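Long-range contact in 6-aminohexanoate-dimer hydrolase (PDB 4GB7), which probably hydrolyses amide bonds of 6-aminohexanoate oligomers, as a member of the serine beta-lactamase superfamily: residues A[165-177]-A[250-264]. Numbering follows the deposited sequence.
Sequences ADTYIKELKNTPF and NNGSTETLAWIIRTI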
# COMPACT_ATOMS: atom_id res chain seq x y z
N ALA A 165 9.57 -16.31 -11.99
CA ALA A 165 8.15 -16.45 -11.77
C ALA A 165 7.52 -17.57 -12.57
O ALA A 165 6.59 -18.22 -12.08
CB ALA A 165 7.41 -15.12 -12.02
N ASP A 166 8.00 -17.82 -13.80
CA ASP A 166 7.42 -18.85 -14.63
C ASP A 166 7.85 -20.25 -14.22
O ASP A 166 7.34 -21.25 -14.75
CB ASP A 166 7.61 -18.58 -16.15
CG ASP A 166 9.08 -18.57 -16.60
OD1 ASP A 166 9.96 -19.06 -15.87
OD2 ASP A 166 9.32 -18.08 -17.74
N THR A 167 8.70 -20.33 -13.20
CA THR A 167 8.97 -21.61 -12.52
C THR A 167 7.68 -22.06 -11.78
O THR A 167 7.36 -23.24 -11.69
CB THR A 167 10.14 -21.50 -11.52
OG1 THR A 167 11.37 -21.18 -12.24
CG2 THR A 167 10.31 -22.83 -10.71
N TYR A 168 6.94 -21.07 -11.28
CA TYR A 168 5.78 -21.34 -10.47
C TYR A 168 4.49 -21.14 -11.23
O TYR A 168 3.50 -21.80 -10.92
CB TYR A 168 5.80 -20.48 -9.22
CG TYR A 168 7.04 -20.68 -8.42
CD1 TYR A 168 7.30 -21.90 -7.80
CD2 TYR A 168 8.02 -19.70 -8.36
CE1 TYR A 168 8.46 -22.09 -7.08
CE2 TYR A 168 9.19 -19.88 -7.65
CZ TYR A 168 9.43 -21.10 -7.05
OH TYR A 168 10.57 -21.31 -6.31
N ILE A 169 4.49 -20.18 -12.18
CA ILE A 169 3.30 -19.89 -12.98
C ILE A 169 3.57 -20.29 -14.44
O ILE A 169 4.13 -19.54 -15.21
CB ILE A 169 2.92 -18.39 -12.91
CG1 ILE A 169 2.87 -17.88 -11.45
CG2 ILE A 169 1.61 -18.21 -13.70
CD1 ILE A 169 1.85 -18.55 -10.56
N LYS A 170 3.23 -21.53 -14.81
CA LYS A 170 3.58 -21.99 -16.14
C LYS A 170 2.88 -21.19 -17.24
O LYS A 170 3.40 -21.06 -18.35
CB LYS A 170 3.30 -23.47 -16.28
CG LYS A 170 1.84 -23.88 -16.20
CD LYS A 170 1.75 -25.39 -16.00
CE LYS A 170 0.45 -25.96 -16.50
NZ LYS A 170 0.63 -27.43 -16.58
N GLU A 171 1.71 -20.63 -16.92
CA GLU A 171 1.00 -19.71 -17.83
C GLU A 171 1.80 -18.49 -18.26
O GLU A 171 1.50 -17.91 -19.33
CB GLU A 171 -0.33 -19.23 -17.20
CG GLU A 171 -1.31 -20.33 -16.90
CD GLU A 171 -1.19 -20.90 -15.50
OE1 GLU A 171 -0.10 -20.83 -14.91
OE2 GLU A 171 -2.20 -21.43 -15.00
N LEU A 172 2.80 -18.12 -17.46
CA LEU A 172 3.65 -16.96 -17.75
C LEU A 172 4.97 -17.32 -18.43
O LEU A 172 5.83 -16.44 -18.63
CB LEU A 172 3.93 -16.17 -16.47
CG LEU A 172 2.78 -15.31 -15.92
CD1 LEU A 172 3.22 -14.59 -14.66
CD2 LEU A 172 2.29 -14.32 -16.97
N LYS A 173 5.15 -18.59 -18.78
CA LYS A 173 6.42 -19.02 -19.34
C LYS A 173 6.87 -18.16 -20.54
O LYS A 173 6.15 -17.96 -21.52
CB LYS A 173 6.39 -20.52 -19.69
CG LYS A 173 7.74 -21.15 -20.03
CD LYS A 173 8.47 -21.63 -18.78
CE LYS A 173 9.72 -22.47 -19.10
NZ LYS A 173 10.40 -23.02 -17.88
N ASN A 174 8.09 -17.66 -20.40
CA ASN A 174 8.78 -16.88 -21.45
C ASN A 174 8.15 -15.51 -21.71
O ASN A 174 8.48 -14.88 -22.68
CB ASN A 174 8.94 -17.69 -22.76
CG ASN A 174 9.84 -18.88 -22.59
OD1 ASN A 174 10.81 -18.84 -21.82
ND2 ASN A 174 9.53 -19.96 -23.32
N THR A 175 7.26 -15.06 -20.81
CA THR A 175 6.69 -13.68 -20.88
C THR A 175 7.49 -12.76 -19.99
O THR A 175 8.24 -13.22 -19.18
CB THR A 175 5.20 -13.63 -20.50
OG1 THR A 175 5.05 -13.80 -19.08
CG2 THR A 175 4.39 -14.68 -21.27
N PRO A 176 7.31 -11.42 -20.11
CA PRO A 176 8.15 -10.54 -19.34
C PRO A 176 8.09 -10.73 -17.80
O PRO A 176 9.13 -10.67 -17.12
CB PRO A 176 7.61 -9.18 -19.69
CG PRO A 176 7.16 -9.34 -21.11
CD PRO A 176 6.52 -10.69 -21.12
N PHE A 177 6.89 -10.82 -17.25
CA PHE A 177 6.77 -11.11 -15.79
C PHE A 177 7.21 -12.51 -15.45
O PHE A 177 7.70 -12.75 -14.36
CB PHE A 177 5.37 -10.84 -15.22
CG PHE A 177 5.04 -9.37 -15.13
CD1 PHE A 177 5.74 -8.55 -14.27
CD2 PHE A 177 4.03 -8.83 -15.89
CE1 PHE A 177 5.44 -7.21 -14.16
CE2 PHE A 177 3.72 -7.50 -15.80
CZ PHE A 177 4.45 -6.69 -14.96
N ASN A 250 5.72 -1.00 -11.02
CA ASN A 250 4.64 -1.60 -11.78
C ASN A 250 3.75 -2.49 -10.90
O ASN A 250 4.21 -3.47 -10.32
CB ASN A 250 5.24 -2.43 -12.92
CG ASN A 250 4.25 -2.68 -14.06
OD1 ASN A 250 3.16 -3.22 -13.85
ND2 ASN A 250 4.65 -2.27 -15.29
N ASN A 251 2.46 -2.18 -10.89
CA ASN A 251 1.44 -3.03 -10.22
C ASN A 251 1.56 -4.49 -10.61
O ASN A 251 1.33 -5.38 -9.81
CB ASN A 251 0.05 -2.58 -10.61
CG ASN A 251 -0.33 -1.22 -10.06
OD1 ASN A 251 0.12 -0.81 -9.00
ND2 ASN A 251 -1.16 -0.51 -10.81
N GLY A 252 1.83 -4.74 -11.88
CA GLY A 252 1.93 -6.08 -12.40
C GLY A 252 2.92 -6.95 -11.70
O GLY A 252 2.73 -8.20 -11.64
N SER A 253 4.00 -6.36 -11.19
CA SER A 253 4.99 -7.14 -10.47
C SER A 253 4.39 -7.74 -9.19
O SER A 253 4.52 -8.93 -8.91
CB SER A 253 6.25 -6.31 -10.13
OG SER A 253 6.92 -5.90 -11.32
N THR A 254 3.68 -6.92 -8.42
CA THR A 254 2.99 -7.41 -7.23
C THR A 254 1.90 -8.43 -7.59
O THR A 254 1.72 -9.44 -6.89
CB THR A 254 2.36 -6.23 -6.48
OG1 THR A 254 3.30 -5.17 -6.44
CG2 THR A 254 1.97 -6.64 -5.04
N GLU A 255 1.18 -8.19 -8.69
CA GLU A 255 0.11 -9.11 -9.11
C GLU A 255 0.70 -10.46 -9.45
O GLU A 255 0.08 -11.50 -9.15
CB GLU A 255 -0.70 -8.57 -10.27
CG GLU A 255 -1.47 -7.27 -10.00
CD GLU A 255 -2.51 -7.33 -8.89
OE1 GLU A 255 -2.88 -8.44 -8.42
OE2 GLU A 255 -2.94 -6.22 -8.47
N THR A 256 1.89 -10.46 -10.05
CA THR A 256 2.56 -11.74 -10.37
C THR A 256 2.92 -12.50 -9.08
O THR A 256 2.70 -13.72 -8.94
CB THR A 256 3.78 -11.51 -11.26
OG1 THR A 256 3.37 -10.88 -12.50
CG2 THR A 256 4.50 -12.85 -11.60
N LEU A 257 3.56 -11.81 -8.18
CA LEU A 257 3.88 -12.35 -6.86
C LEU A 257 2.64 -12.93 -6.16
O LEU A 257 2.69 -13.99 -5.59
CB LEU A 257 4.57 -11.28 -5.99
CG LEU A 257 5.97 -10.83 -6.40
CD1 LEU A 257 6.45 -9.65 -5.57
CD2 LEU A 257 6.96 -12.00 -6.30
N ALA A 258 1.52 -12.22 -6.20
CA ALA A 258 0.28 -12.74 -5.62
C ALA A 258 -0.21 -14.02 -6.30
O ALA A 258 -0.74 -14.91 -5.64
CB ALA A 258 -0.80 -11.68 -5.56
N TRP A 259 -0.05 -14.10 -7.64
CA TRP A 259 -0.39 -15.31 -8.37
C TRP A 259 0.44 -16.47 -7.89
O TRP A 259 -0.08 -17.55 -7.66
CB TRP A 259 -0.22 -15.06 -9.87
CG TRP A 259 -0.85 -16.05 -10.80
CD1 TRP A 259 -1.52 -17.25 -10.50
CD2 TRP A 259 -0.91 -15.92 -12.24
NE1 TRP A 259 -1.99 -17.85 -11.65
CE2 TRP A 259 -1.62 -17.10 -12.74
CE3 TRP A 259 -0.46 -14.97 -13.14
CZ2 TRP A 259 -1.88 -17.28 -14.09
CZ3 TRP A 259 -0.72 -15.15 -14.49
CH2 TRP A 259 -1.40 -16.29 -14.96
N ILE A 260 1.71 -16.23 -7.61
CA ILE A 260 2.57 -17.24 -7.03
C ILE A 260 2.06 -17.69 -5.65
O ILE A 260 1.96 -18.89 -5.37
CB ILE A 260 4.02 -16.76 -6.93
CG1 ILE A 260 4.59 -16.53 -8.34
CG2 ILE A 260 4.90 -17.74 -6.16
CD1 ILE A 260 5.91 -15.81 -8.38
N ILE A 261 1.71 -16.73 -4.80
CA ILE A 261 1.13 -17.07 -3.49
C ILE A 261 -0.05 -18.04 -3.65
O ILE A 261 -0.13 -19.07 -2.94
CB ILE A 261 0.71 -15.82 -2.71
CG1 ILE A 261 1.94 -14.97 -2.34
CG2 ILE A 261 -0.09 -16.16 -1.44
CD1 ILE A 261 1.63 -13.60 -1.80
N ARG A 262 -0.97 -17.68 -4.53
CA ARG A 262 -2.20 -18.46 -4.69
C ARG A 262 -1.88 -19.85 -5.20
O ARG A 262 -2.41 -20.83 -4.72
CB ARG A 262 -3.16 -17.77 -5.63
CG ARG A 262 -3.71 -16.41 -5.17
CD ARG A 262 -4.50 -15.73 -6.27
NE ARG A 262 -4.83 -14.35 -5.90
CZ ARG A 262 -4.30 -13.26 -6.45
NH1 ARG A 262 -3.52 -13.31 -7.53
NH2 ARG A 262 -4.66 -12.07 -6.01
N THR A 263 -1.00 -19.92 -6.19
CA THR A 263 -0.63 -21.20 -6.77
C THR A 263 0.07 -22.11 -5.78
O THR A 263 -0.27 -23.33 -5.69
CB THR A 263 0.24 -20.99 -8.01
OG1 THR A 263 -0.51 -20.27 -8.98
CG2 THR A 263 0.66 -22.33 -8.63
N ILE A 264 1.08 -21.57 -5.10
CA ILE A 264 1.82 -22.35 -4.06
C ILE A 264 0.92 -22.85 -2.90
O ILE A 264 0.99 -24.01 -2.51
CB ILE A 264 3.04 -21.59 -3.52
CG1 ILE A 264 4.09 -21.41 -4.63
CG2 ILE A 264 3.61 -22.23 -2.25
CD1 ILE A 264 4.90 -22.64 -4.97
O HOH W 1 -3.40 -20.25 -12.38
O HOH W 2 -0.05 -21.30 -12.00
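Ile-169 presses its branched side chain onto the indole of Trp-259. Chi1 of -50° sets CG2 opposite the backbone N, over the indole, and CG1 alongside that N, facing Ile-260. CG2 sits almost centrally over the six-membered ring, 3.5 Å from its centroid and 8° off the normal, a clear CH-pi contact. CG1 packs against Ile-260 CG1; beyond it CD1 meets Trp-259 CD1 at 3.6 Å and ends 3.3 Å from Thr-263 OG1. Beta-branching thus lets one residue cover a wide aromatic surface and still reach the next helical turn. Leu-172 CG approaches Trp-259 CZ3 at 3.8 Å, while Glu-171, bent at chi2 (92°), brings its carboxylate alongside the indole. Water 1, in the indole plane, accepts from Trp-259 NE1 (2.9 Å) and donates to Glu-171 OE2; water 2, near Thr-263 OG1, donates to OE1. Near the N-terminal end of helix 251-265, Phe-177 turns one ring face to Gly-252, whose lack of a side chain permits close approach. Thr-256 OG1 donates to Gly-252 O, satisfying a buried hydroxyl 3.4 Å from Phe-177 CB. This apolar packing backs a helix beginning just after Tyr-249, with Asn-251 bonded to Lys-143, consistent with the SxxK and (S/Y)xN motifs of serine beta-lactamase-like enzymes.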